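Local coordinates for protein DOA1 (Saccharomyces cerevisiae, PDB 3ODT) that probably binds ubiquitin through its WD40 beta-propeller domain and helps to regulate the turnover of F-box proteins, at residues A[23-26]-A[32-35]; A[74-79]-A[84-89]; A[126-131]-A[156-161]; A[177-182]-A[196-201]; A[239-242]-A[248-251]. All blocks are in the same frame, centred on the assembly; numbering follows the deposited sequence.

Contact 1 (A[23-26]-A[32-35])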
# COMPACT_ATOMS: atom_id res chain seq x y z
N ASP A 23 1.37 -6.79 3.12
CA ASP A 23 0.43 -5.72 2.83
C ASP A 23 -0.78 -5.81 3.75
O ASP A 23 -1.24 -6.91 4.11
CB ASP A 23 0.01 -5.76 1.36
CG ASP A 23 -0.34 -4.36 0.81
OD1 ASP A 23 -0.14 -3.34 1.51
OD2 ASP A 23 -0.77 -4.27 -0.36
N VAL A 24 -1.25 -4.63 4.18
CA VAL A 24 -2.41 -4.48 5.06
C VAL A 24 -3.35 -3.42 4.50
O VAL A 24 -2.93 -2.46 3.84
CB VAL A 24 -1.97 -4.11 6.50
CG1 VAL A 24 -1.05 -5.20 7.06
CG2 VAL A 24 -1.25 -2.77 6.53
N VAL A 25 -4.64 -3.56 4.81
CA VAL A 25 -5.63 -2.61 4.37
C VAL A 25 -6.71 -2.45 5.43
O VAL A 25 -7.15 -3.43 6.05
CB VAL A 25 -6.22 -3.01 2.97
CG1 VAL A 25 -6.99 -4.34 3.02
CG2 VAL A 25 -7.10 -1.92 2.39
N ALA A 26 -7.18 -1.22 5.61
CA ALA A 26 -8.36 -0.94 6.40
C ALA A 26 -9.61 -1.29 5.59
O ALA A 26 -9.75 -0.93 4.41
CB ALA A 26 -8.40 0.52 6.76
N VAL A 32 -9.86 -5.08 9.56
CA VAL A 32 -8.67 -4.88 8.76
C VAL A 32 -8.30 -6.21 8.10
O VAL A 32 -8.66 -7.30 8.58
CB VAL A 32 -7.49 -4.31 9.56
CG1 VAL A 32 -7.89 -3.01 10.29
CG2 VAL A 32 -6.92 -5.31 10.52
N ALA A 33 -7.55 -6.12 7.01
CA ALA A 33 -7.12 -7.31 6.29
C ALA A 33 -5.63 -7.28 6.00
O ALA A 33 -5.01 -6.22 5.89
CB ALA A 33 -7.92 -7.48 5.01
N SER A 34 -5.06 -8.46 5.89
CA SER A 34 -3.62 -8.58 5.67
C SER A 34 -3.34 -9.77 4.78
O SER A 34 -4.11 -10.71 4.74
CB SER A 34 -2.90 -8.76 7.01
OG SER A 34 -3.42 -9.89 7.70
N VAL A 35 -2.22 -9.69 4.06
CA VAL A 35 -1.76 -10.81 3.24
C VAL A 35 -0.30 -11.05 3.53
O VAL A 35 0.41 -10.16 4.02
CB VAL A 35 -2.01 -10.58 1.74
CG1 VAL A 35 -3.51 -10.33 1.42
CG2 VAL A 35 -1.16 -9.44 1.23
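V24 and S34, with V25 and A33 beside them, form part of an antiparallel beta hairpin, the two inner strands of one blade of a WD40 beta propeller. Strand 21-26 is the first of its four-stranded sheet and strand 31-36 the second; over these short segments they run at 165°. V25 and A33 are a hydrogen-bonded pair gripped in both directions: V25 N reaches A33 O at 2.9 Å, and A33 N reaches V25 O. D23 O takes the N-H of V35, also at 2.9 Å. Between these rungs the CA-H of V24 points at A33 O and that of S34 at D23 O, so each of these two carbonyls serves a second, weaker donor.

The face carrying V25, A33 and V35 packs on the following blade, where V65 meets both V25 and V35. Here CG1 of V25, set between its own N and carbonyl carbon (chi1 64°), comes 3.8 Å from A33 CB, and V35 CG2 lies 3.9 Å from D23 CB. The D23 carboxylate leads away from the hairpin to S271 OG and to the backbone N of V65, tying together the blades before and after. On the face of V24 and S34, S34 OG is hydrogen-bonded to H17 NE2 and W44 NE1, part of the network characteristic of WD40 blades, while S34 CB rests 4.0 Å from V24 CG1.

Contact 2 (A[74-79]-A[84-89])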
# COMPACT_ATOMS: atom_id res chain seq x y z
N LEU A 74 -12.17 -8.26 -0.78
CA LEU A 74 -10.74 -8.13 -0.60
C LEU A 74 -10.04 -8.64 -1.85
O LEU A 74 -10.23 -9.81 -2.24
CB LEU A 74 -10.28 -8.95 0.61
CG LEU A 74 -10.73 -8.39 1.95
CD1 LEU A 74 -10.48 -9.41 3.01
CD2 LEU A 74 -10.05 -7.07 2.29
N LEU A 75 -9.25 -7.78 -2.47
CA LEU A 75 -8.50 -8.14 -3.68
C LEU A 75 -7.03 -8.35 -3.30
O LEU A 75 -6.48 -7.59 -2.51
CB LEU A 75 -8.60 -7.05 -4.75
CG LEU A 75 -9.99 -6.58 -5.13
CD1 LEU A 75 -9.88 -5.55 -6.22
CD2 LEU A 75 -10.79 -7.73 -5.58
N PHE A 76 -6.39 -9.37 -3.85
CA PHE A 76 -5.06 -9.71 -3.40
C PHE A 76 -4.28 -10.37 -4.55
O PHE A 76 -4.84 -11.01 -5.44
CB PHE A 76 -5.13 -10.62 -2.17
CG PHE A 76 -6.02 -11.81 -2.34
CD1 PHE A 76 -7.37 -11.72 -2.06
CD2 PHE A 76 -5.52 -13.01 -2.78
CE1 PHE A 76 -8.20 -12.79 -2.24
CE2 PHE A 76 -6.37 -14.11 -2.92
CZ PHE A 76 -7.70 -13.98 -2.65
N GLY A 77 -2.97 -10.20 -4.51
CA GLY A 77 -2.13 -10.78 -5.53
C GLY A 77 -0.71 -10.98 -5.03
O GLY A 77 -0.33 -10.54 -3.94
N GLY A 78 0.05 -11.69 -5.84
CA GLY A 78 1.44 -11.95 -5.50
C GLY A 78 2.14 -12.74 -6.57
O GLY A 78 1.94 -12.52 -7.78
N LYS A 79 2.93 -13.72 -6.11
CA LYS A 79 3.90 -14.37 -6.99
C LYS A 79 3.23 -15.17 -8.11
O LYS A 79 3.84 -15.38 -9.15
CB LYS A 79 4.87 -15.25 -6.20
CG LYS A 79 6.07 -14.48 -5.65
CD LYS A 79 6.98 -13.88 -6.78
CE LYS A 79 7.98 -14.88 -7.33
NZ LYS A 79 8.97 -15.29 -6.28
N ASN A 84 -6.89 -12.08 -7.21
CA ASN A 84 -8.15 -12.71 -6.84
C ASN A 84 -8.91 -11.83 -5.85
O ASN A 84 -8.35 -10.90 -5.26
CB ASN A 84 -7.92 -14.12 -6.27
CG ASN A 84 -7.33 -15.06 -7.30
OD1 ASN A 84 -8.02 -15.53 -8.23
ND2 ASN A 84 -6.07 -15.36 -7.13
N GLY A 85 -10.19 -12.14 -5.69
CA GLY A 85 -11.02 -11.42 -4.76
C GLY A 85 -11.87 -12.38 -3.98
O GLY A 85 -12.38 -13.38 -4.52
N VAL A 86 -12.01 -12.10 -2.69
CA VAL A 86 -12.94 -12.85 -1.85
C VAL A 86 -13.80 -11.92 -1.01
O VAL A 86 -13.37 -10.82 -0.65
CB VAL A 86 -12.21 -13.82 -0.89
CG1 VAL A 86 -11.48 -14.90 -1.67
CG2 VAL A 86 -11.29 -13.09 0.05
N PRO A 87 -15.01 -12.38 -0.67
CA PRO A 87 -15.87 -11.60 0.21
C PRO A 87 -15.38 -11.65 1.65
O PRO A 87 -14.48 -12.41 1.99
CB PRO A 87 -17.24 -12.28 0.06
CG PRO A 87 -16.93 -13.68 -0.34
CD PRO A 87 -15.70 -13.57 -1.21
N LEU A 88 -15.98 -10.83 2.50
CA LEU A 88 -15.56 -10.72 3.88
C LEU A 88 -16.04 -11.94 4.68
O LEU A 88 -15.79 -12.03 5.86
CB LEU A 88 -16.14 -9.44 4.48
CG LEU A 88 -15.63 -8.18 3.76
CD1 LEU A 88 -16.39 -6.97 4.24
CD2 LEU A 88 -14.12 -7.96 3.95
N PHE A 89 -16.75 -12.85 4.02
CA PHE A 89 -17.33 -14.04 4.67
C PHE A 89 -16.87 -15.33 4.00
O PHE A 89 -17.44 -16.40 4.25
CB PHE A 89 -18.86 -13.96 4.67
CG PHE A 89 -19.47 -13.62 3.33
CD1 PHE A 89 -19.53 -14.56 2.31
CD2 PHE A 89 -20.00 -12.36 3.10
CE1 PHE A 89 -20.09 -14.24 1.08
CE2 PHE A 89 -20.56 -12.03 1.87
CZ PHE A 89 -20.61 -12.97 0.86
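F76 lays its ring against N84 and V86 of the facing strand, in the hairpin that forms the second and third strands of a propeller blade. With CG between the backbone N and the carbonyl carbon (chi1 51°), the ring reaches across to the facing strand. CB itself faces V35 of the preceding blade. Beyond it, the CG-CD1-CE1 side of the ring passes beneath the carbonyl of N84: O stands 3.4 Å above the plane, displaced toward the rim, and CD1 is its nearest ring atom. CE1 also reaches V86 CG2 at 3.9 Å. At the far end CZ meets N84 CB at 3.6 Å and V86 CG1 at 4.0 Å, and CE2 returns along N84 CB. N84 O and N84 CB thus cover the same face of the ring, and V86 meets it with its methyls, CG1 in plane at the edge.

The N84 carbonyl that covers the ring is also the acceptor for F76 N, 2.9 Å away. N84 N donates in turn to F76 O, and L74 and V86 exchange a second pair of backbone bonds. Between these rungs G85 brings its CA within 3.8 Å of L75 CD2. L74 and L88 meet at about a right angle, L74 CG to L88 CD2, 4.0 Å.

The amide oxygen of N84 bonds T99 OG1 on the outermost strand 99-100. On the other flank strand 62-68 adjoins 73-78, and strand 40-46 of the preceding blade lies against L74, F76 and L88.

Contact 3 (A[126-131]-A[156-161])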
# COMPACT_ATOMS: atom_id res chain seq x y z
N ALA A 126 1.85 -1.74 -15.10
CA ALA A 126 0.70 -1.60 -14.21
C ALA A 126 -0.49 -1.89 -15.09
O ALA A 126 -0.43 -1.71 -16.32
CB ALA A 126 0.60 -0.22 -13.64
N LYS A 127 -1.58 -2.35 -14.47
CA LYS A 127 -2.78 -2.65 -15.22
C LYS A 127 -3.94 -2.00 -14.53
O LYS A 127 -4.02 -1.95 -13.29
CB LYS A 127 -2.98 -4.16 -15.37
CG LYS A 127 -2.03 -4.77 -16.44
CD LYS A 127 -2.06 -6.30 -16.49
CE LYS A 127 -1.28 -6.84 -17.69
NZ LYS A 127 0.04 -6.23 -17.97
N VAL A 128 -4.87 -1.51 -15.33
CA VAL A 128 -6.06 -0.84 -14.82
C VAL A 128 -7.27 -1.66 -15.22
O VAL A 128 -7.46 -2.03 -16.41
CB VAL A 128 -6.22 0.56 -15.45
CG1 VAL A 128 -7.54 1.23 -14.98
CG2 VAL A 128 -5.02 1.41 -15.12
N TRP A 129 -8.08 -1.99 -14.21
CA TRP A 129 -9.18 -2.94 -14.36
C TRP A 129 -10.50 -2.32 -13.91
O TRP A 129 -10.54 -1.61 -12.91
CB TRP A 129 -8.95 -4.19 -13.52
CG TRP A 129 -7.56 -4.73 -13.48
CD1 TRP A 129 -6.53 -4.24 -12.73
CD2 TRP A 129 -7.05 -5.91 -14.14
NE1 TRP A 129 -5.43 -5.01 -12.90
CE2 TRP A 129 -5.70 -6.04 -13.77
CE3 TRP A 129 -7.59 -6.83 -15.02
CZ2 TRP A 129 -4.89 -7.08 -14.22
CZ3 TRP A 129 -6.78 -7.87 -15.49
CH2 TRP A 129 -5.44 -7.98 -15.07
N LYS A 130 -11.56 -2.57 -14.66
CA LYS A 130 -12.89 -2.14 -14.28
C LYS A 130 -13.85 -3.26 -14.58
O LYS A 130 -13.77 -3.90 -15.63
CB LYS A 130 -13.31 -0.90 -15.07
CG LYS A 130 -12.32 0.25 -14.98
CD LYS A 130 -12.77 1.43 -15.85
CE LYS A 130 -11.84 2.59 -15.74
NZ LYS A 130 -12.29 3.79 -16.54
N GLU A 131 -14.77 -3.48 -13.65
CA GLU A 131 -15.80 -4.50 -13.81
C GLU A 131 -15.21 -5.86 -14.19
O GLU A 131 -15.80 -6.61 -14.98
CB GLU A 131 -16.84 -4.02 -14.82
CG GLU A 131 -17.70 -2.86 -14.28
CD GLU A 131 -18.45 -2.08 -15.35
OE1 GLU A 131 -18.43 -2.49 -16.54
OE2 GLU A 131 -19.07 -1.06 -15.00
N ASN A 156 -9.02 9.35 -16.49
CA ASN A 156 -8.20 8.17 -16.72
C ASN A 156 -6.74 8.49 -16.58
O ASN A 156 -5.93 8.13 -17.45
CB ASN A 156 -8.49 7.58 -18.10
CG ASN A 156 -9.90 7.09 -18.21
OD1 ASN A 156 -10.39 6.40 -17.33
ND2 ASN A 156 -10.57 7.46 -19.29
N LYS A 157 -6.37 9.14 -15.48
CA LYS A 157 -4.96 9.43 -15.22
C LYS A 157 -4.45 8.58 -14.08
O LYS A 157 -5.12 8.45 -13.06
CB LYS A 157 -4.77 10.92 -14.91
CG LYS A 157 -4.86 11.79 -16.14
CD LYS A 157 -4.64 13.28 -15.81
CE LYS A 157 -4.48 14.09 -17.08
NZ LYS A 157 -4.34 15.54 -16.80
N PHE A 158 -3.28 8.01 -14.28
CA PHE A 158 -2.69 7.03 -13.38
C PHE A 158 -1.24 7.41 -13.15
O PHE A 158 -0.61 8.08 -13.99
CB PHE A 158 -2.78 5.63 -13.99
CG PHE A 158 -4.15 5.33 -14.55
CD1 PHE A 158 -5.22 5.19 -13.71
CD2 PHE A 158 -4.37 5.27 -15.92
CE1 PHE A 158 -6.48 4.96 -14.20
CE2 PHE A 158 -5.63 5.07 -16.41
CZ PHE A 158 -6.69 4.89 -15.55
N LEU A 159 -0.71 6.96 -12.04
CA LEU A 159 0.68 7.24 -11.66
C LEU A 159 1.37 5.93 -11.26
O LEU A 159 0.81 5.14 -10.52
CB LEU A 159 0.70 8.21 -10.48
CG LEU A 159 2.01 8.96 -10.24
CD1 LEU A 159 2.32 9.98 -11.34
CD2 LEU A 159 1.92 9.66 -8.88
N THR A 160 2.57 5.71 -11.78
CA THR A 160 3.31 4.50 -11.50
C THR A 160 4.72 4.84 -11.02
O THR A 160 5.31 5.87 -11.42
CB THR A 160 3.41 3.62 -12.79
OG1 THR A 160 3.98 4.39 -13.85
CG2 THR A 160 2.00 3.13 -13.21
N ALA A 161 5.27 3.93 -10.22
CA ALA A 161 6.60 4.04 -9.64
C ALA A 161 7.37 2.79 -9.96
O ALA A 161 6.85 1.67 -9.80
CB ALA A 161 6.48 4.15 -8.14
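V128 and F158 sit at the interface between two neighbouring blades of the WD40 propeller, where the third strand of one sheet faces the second strand of the next. Their side chains come from opposite directions and meet in a CH-pi contact: V128 CG2 stands 3.7 Å from the centroid of the F158 ring, only 4° off its normal and so squarely over the centre. The other methyl, CG1, placed anti to the backbone N (chi1 176°), drops toward the far rim and touches CZ at 3.8 Å. The opposite face of the ring is backed by the carbonyl carbon of N156, so the phenyl is sandwiched between a valine methyl and its own chain. N156 and K157 form a G1 beta bulge there.

At one end of the interface the extended side chain of K130 brings NZ to N156 OD1 at 3.3 Å, a weak hydrogen bond made by groups crossing at about a right angle. At the other, T160 CG2 presses on A126 CB at 3.7 Å. T160 OG1 is engaged elsewhere, by H141 NE2 and W170 NE1, leaving the methyl branch to face the neighbouring blade. I118 of strand 116-121 adds to the apolar layer by touching both V128 and F158. No backbone hydrogen bond joins the two segments; this is side-chain packing between sheets, of the kind that links adjacent blades of a beta propeller.

Contact 4 (A[177-182]-A[196-201])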
# COMPACT_ATOMS: atom_id res chain seq x y z
N LYS A 177 3.74 12.03 -18.98
CA LYS A 177 4.88 12.67 -18.33
C LYS A 177 5.72 11.69 -17.53
O LYS A 177 5.17 10.80 -16.86
CB LYS A 177 4.38 13.78 -17.40
CG LYS A 177 5.50 14.67 -16.85
CD LYS A 177 4.92 15.88 -16.11
CE LYS A 177 6.00 16.82 -15.64
NZ LYS A 177 6.72 17.57 -16.72
N THR A 178 7.04 11.86 -17.60
CA THR A 178 7.98 11.08 -16.81
C THR A 178 8.72 11.99 -15.86
O THR A 178 9.17 13.07 -16.25
CB THR A 178 8.96 10.30 -17.70
OG1 THR A 178 8.23 9.38 -18.51
CG2 THR A 178 9.93 9.52 -16.88
N PHE A 179 8.78 11.57 -14.60
CA PHE A 179 9.53 12.27 -13.55
C PHE A 179 10.79 11.45 -13.25
O PHE A 179 10.76 10.46 -12.50
CB PHE A 179 8.67 12.41 -12.28
CG PHE A 179 7.32 13.05 -12.51
CD1 PHE A 179 7.14 14.42 -12.33
CD2 PHE A 179 6.22 12.28 -12.87
CE1 PHE A 179 5.91 15.00 -12.54
CE2 PHE A 179 5.00 12.85 -13.10
CZ PHE A 179 4.83 14.21 -12.92
N SER A 180 11.91 11.86 -13.85
CA SER A 180 13.17 11.11 -13.74
C SER A 180 14.12 11.77 -12.77
O SER A 180 15.18 11.21 -12.45
CB SER A 180 13.85 11.00 -15.09
OG SER A 180 14.29 12.28 -15.51
N GLY A 181 13.74 12.95 -12.28
CA GLY A 181 14.60 13.69 -11.36
C GLY A 181 14.21 13.68 -9.88
O GLY A 181 14.72 14.51 -9.10
N ILE A 182 13.34 12.77 -9.49
CA ILE A 182 12.83 12.74 -8.11
C ILE A 182 13.70 11.86 -7.22
O ILE A 182 14.09 12.27 -6.13
CB ILE A 182 11.37 12.26 -8.07
CG1 ILE A 182 10.56 13.06 -9.08
CG2 ILE A 182 10.81 12.42 -6.65
CD1 ILE A 182 10.57 14.55 -8.85
N GLY A 196 -2.82 17.67 -8.48
CA GLY A 196 -1.63 18.45 -8.77
C GLY A 196 -0.39 18.10 -7.96
O GLY A 196 0.63 18.73 -8.14
N HIS A 197 -0.49 17.11 -7.09
CA HIS A 197 0.61 16.78 -6.22
C HIS A 197 0.60 15.31 -5.83
O HIS A 197 -0.46 14.73 -5.60
CB HIS A 197 0.53 17.61 -4.93
CG HIS A 197 0.47 19.08 -5.18
ND1 HIS A 197 -0.71 19.73 -5.46
CD2 HIS A 197 1.44 20.02 -5.22
CE1 HIS A 197 -0.46 21.01 -5.66
NE2 HIS A 197 0.84 21.21 -5.52
N PHE A 198 1.79 14.73 -5.71
CA PHE A 198 1.96 13.39 -5.17
C PHE A 198 3.15 13.33 -4.24
O PHE A 198 4.00 14.22 -4.25
CB PHE A 198 2.05 12.35 -6.32
CG PHE A 198 3.33 12.39 -7.12
CD1 PHE A 198 4.49 11.75 -6.68
CD2 PHE A 198 3.37 13.04 -8.35
CE1 PHE A 198 5.67 11.78 -7.44
CE2 PHE A 198 4.56 13.09 -9.11
CZ PHE A 198 5.69 12.45 -8.67
N ILE A 199 3.18 12.29 -3.40
CA ILE A 199 4.38 11.95 -2.65
C ILE A 199 4.89 10.62 -3.14
O ILE A 199 4.12 9.73 -3.50
CB ILE A 199 4.18 11.96 -1.13
CG1 ILE A 199 3.07 11.01 -0.73
CG2 ILE A 199 3.78 13.36 -0.68
CD1 ILE A 199 3.07 10.72 0.78
N SER A 200 6.21 10.46 -3.17
CA SER A 200 6.83 9.21 -3.56
C SER A 200 7.87 8.86 -2.50
O SER A 200 8.37 9.73 -1.79
CB SER A 200 7.51 9.33 -4.91
OG SER A 200 8.42 10.41 -4.90
N CYS A 201 8.20 7.58 -2.42
CA CYS A 201 9.29 7.13 -1.57
C CYS A 201 10.11 6.09 -2.30
O CYS A 201 9.66 5.50 -3.31
CB CYS A 201 8.77 6.56 -0.24
SG CYS A 201 7.87 5.01 -0.37
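I182 and S200 are the residues whose CA atoms come nearest, 8.3 Å apart, and no hydrogen bond links segments 177-182 and 196-201. Side chains bridge the distance. F179 and F198 form a T-shaped (edge-to-face) pair, with centroids 5.2 Å apart and planes at 75°. The edge of F198 is the intruding one: its CE2 stands 3.9 Å above the centre of the F179 ring. K177 CG stands 4.0 Å above the other face of F179, displaced toward its rim, so an aliphatic stem and an aromatic edge enclose the phenyl from its two sides. F198 gets there with CG between its backbone N and carbonyl carbon (chi1 71°). Farther along, the contact is smaller: I182 CG2 lies 3.6 Å from S200 OG, a van der Waals touch of a methyl on a hydroxyl oxygen.

F179 ends the outermost strand of one propeller blade, and I182 belongs to the link that carries the chain into the next, where F198 and S200 lie on the second strand, 197-202. M212 touches both phenyl rings. V210 on the third strand, 206-211, meets I182 and F198, while V187 and L190 of the innermost strand 187-194 adjoin S200.

Contact 5 (A[239-242]-A[248-251])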
# COMPACT_ATOMS: atom_id res chain seq x y z
N ILE A 239 1.78 12.40 6.76
CA ILE A 239 2.28 11.25 6.04
C ILE A 239 2.67 10.17 7.05
O ILE A 239 3.30 10.46 8.07
CB ILE A 239 3.54 11.61 5.22
CG1 ILE A 239 3.25 12.76 4.25
CG2 ILE A 239 4.09 10.37 4.52
CD1 ILE A 239 4.52 13.36 3.65
N VAL A 240 2.27 8.93 6.78
CA VAL A 240 2.82 7.79 7.50
C VAL A 240 3.67 6.97 6.54
O VAL A 240 3.27 6.70 5.40
CB VAL A 240 1.73 6.91 8.14
CG1 VAL A 240 0.82 6.30 7.12
CG2 VAL A 240 2.39 5.82 8.95
N SER A 241 4.87 6.63 6.97
CA SER A 241 5.79 5.85 6.16
C SER A 241 6.35 4.70 6.98
O SER A 241 6.32 4.73 8.22
CB SER A 241 6.94 6.73 5.68
OG SER A 241 7.76 7.20 6.76
N CYS A 242 6.90 3.72 6.29
CA CYS A 242 7.60 2.63 6.95
C CYS A 242 8.63 2.02 6.04
O CYS A 242 8.58 2.17 4.81
CB CYS A 242 6.61 1.56 7.40
SG CYS A 242 5.83 0.61 6.08
N VAL A 248 8.19 2.88 11.67
CA VAL A 248 7.01 3.57 11.14
C VAL A 248 7.20 5.02 11.55
O VAL A 248 7.51 5.30 12.71
CB VAL A 248 5.70 3.02 11.75
CG1 VAL A 248 4.52 3.84 11.25
CG2 VAL A 248 5.54 1.55 11.38
N ARG A 249 7.02 5.94 10.62
CA ARG A 249 7.26 7.34 10.91
C ARG A 249 6.06 8.17 10.53
O ARG A 249 5.39 7.87 9.54
CB ARG A 249 8.52 7.84 10.22
CG ARG A 249 9.74 7.10 10.69
CD ARG A 249 11.01 7.61 10.06
NE ARG A 249 12.16 6.79 10.43
CZ ARG A 249 13.33 7.24 10.85
NH1 ARG A 249 13.53 8.53 11.08
NH2 ARG A 249 14.29 6.35 11.10
N ILE A 250 5.82 9.22 11.29
CA ILE A 250 4.71 10.11 11.02
C ILE A 250 5.28 11.49 10.79
O ILE A 250 6.08 11.95 11.60
CB ILE A 250 3.69 10.13 12.19
CG1 ILE A 250 3.06 8.74 12.37
CG2 ILE A 250 2.57 11.13 11.93
CD1 ILE A 250 3.55 8.01 13.55
N TRP A 251 4.89 12.14 9.69
CA TRP A 251 5.46 13.43 9.28
C TRP A 251 4.37 14.49 9.03
O TRP A 251 3.26 14.20 8.57
CB TRP A 251 6.22 13.30 7.96
CG TRP A 251 7.12 12.13 7.81
CD1 TRP A 251 6.75 10.86 7.54
CD2 TRP A 251 8.56 12.13 7.84
NE1 TRP A 251 7.86 10.05 7.40
CE2 TRP A 251 8.98 10.80 7.59
CE3 TRP A 251 9.52 13.11 8.07
CZ2 TRP A 251 10.33 10.44 7.56
CZ3 TRP A 251 10.88 12.74 8.05
CH2 TRP A 251 11.26 11.42 7.79
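S241 and W251 are joined by a side-chain hydrogen bond across this WD40 hairpin: the indole NE1 donates to S241 OG at 2.9 Å, almost perfectly straight at 178°, with the oxygen in the ring plane. A chi1 of 65° places OG between the serine N and carbonyl carbon, toward the tryptophan edge. The same oxygen is hydrogen-bonded to H224 NE2, so the hydroxyl joins strand, indole and imidazole. Such a His-Ser/Thr-Trp network is a hallmark of WD40 repeats, and here it fixes the rotation of the indole.

Four backbone bonds satisfy the peptide groups facing each other. I239 N donates to W251 O at 3.0 Å, and W251 N returns to I239 O, approaching in the carbonyl plane. S241 N reaches R249 O at 2.9 Å, while R249 N comes to S241 O from 25° out of its carbonyl plane. I239 O, R249 O and S241 O also receive CA-H contacts from I250, V240 and V248. Of the R249 side chain it is CB that touches the facing strand, 3.6 Å from S241 OG; the extended chain carries the guanidinium away, NE to T247 OG1 and NH2 into a salt bridge with D245.

The other face is apolar: V240 CG2 lies 3.7 Å from V248 CG1, and V248 CG2 reaches C242 CB. That face packs on strand 269-274 of the following blade through V240, C242 and V248. Within its own blade the hairpin is flanked by the innermost strand 228-233 and the outermost strand 258-263.

From the N terminus the five contacts follow in series; none nests in or crosses another. Contacts 1, 2 and 5 close short hairpin loops inside single blades: the inner two strands in contact 1, the middle two in contacts 2 and 5. Contacts 3 and 4 close longer loops and tie successive blades, 107-139 to 145-179 and then 145-179 to 187-222. Side chains also join some of the contacts directly: A33 of contact 1 meets L74 of contact 2, L159 of contact 3 meets F198 of contact 4, and I199 of contact 4 meets I239 of contact 5. Contacts 2 and 5 lie on opposite sides of the centre, their centres about 26 Å apart.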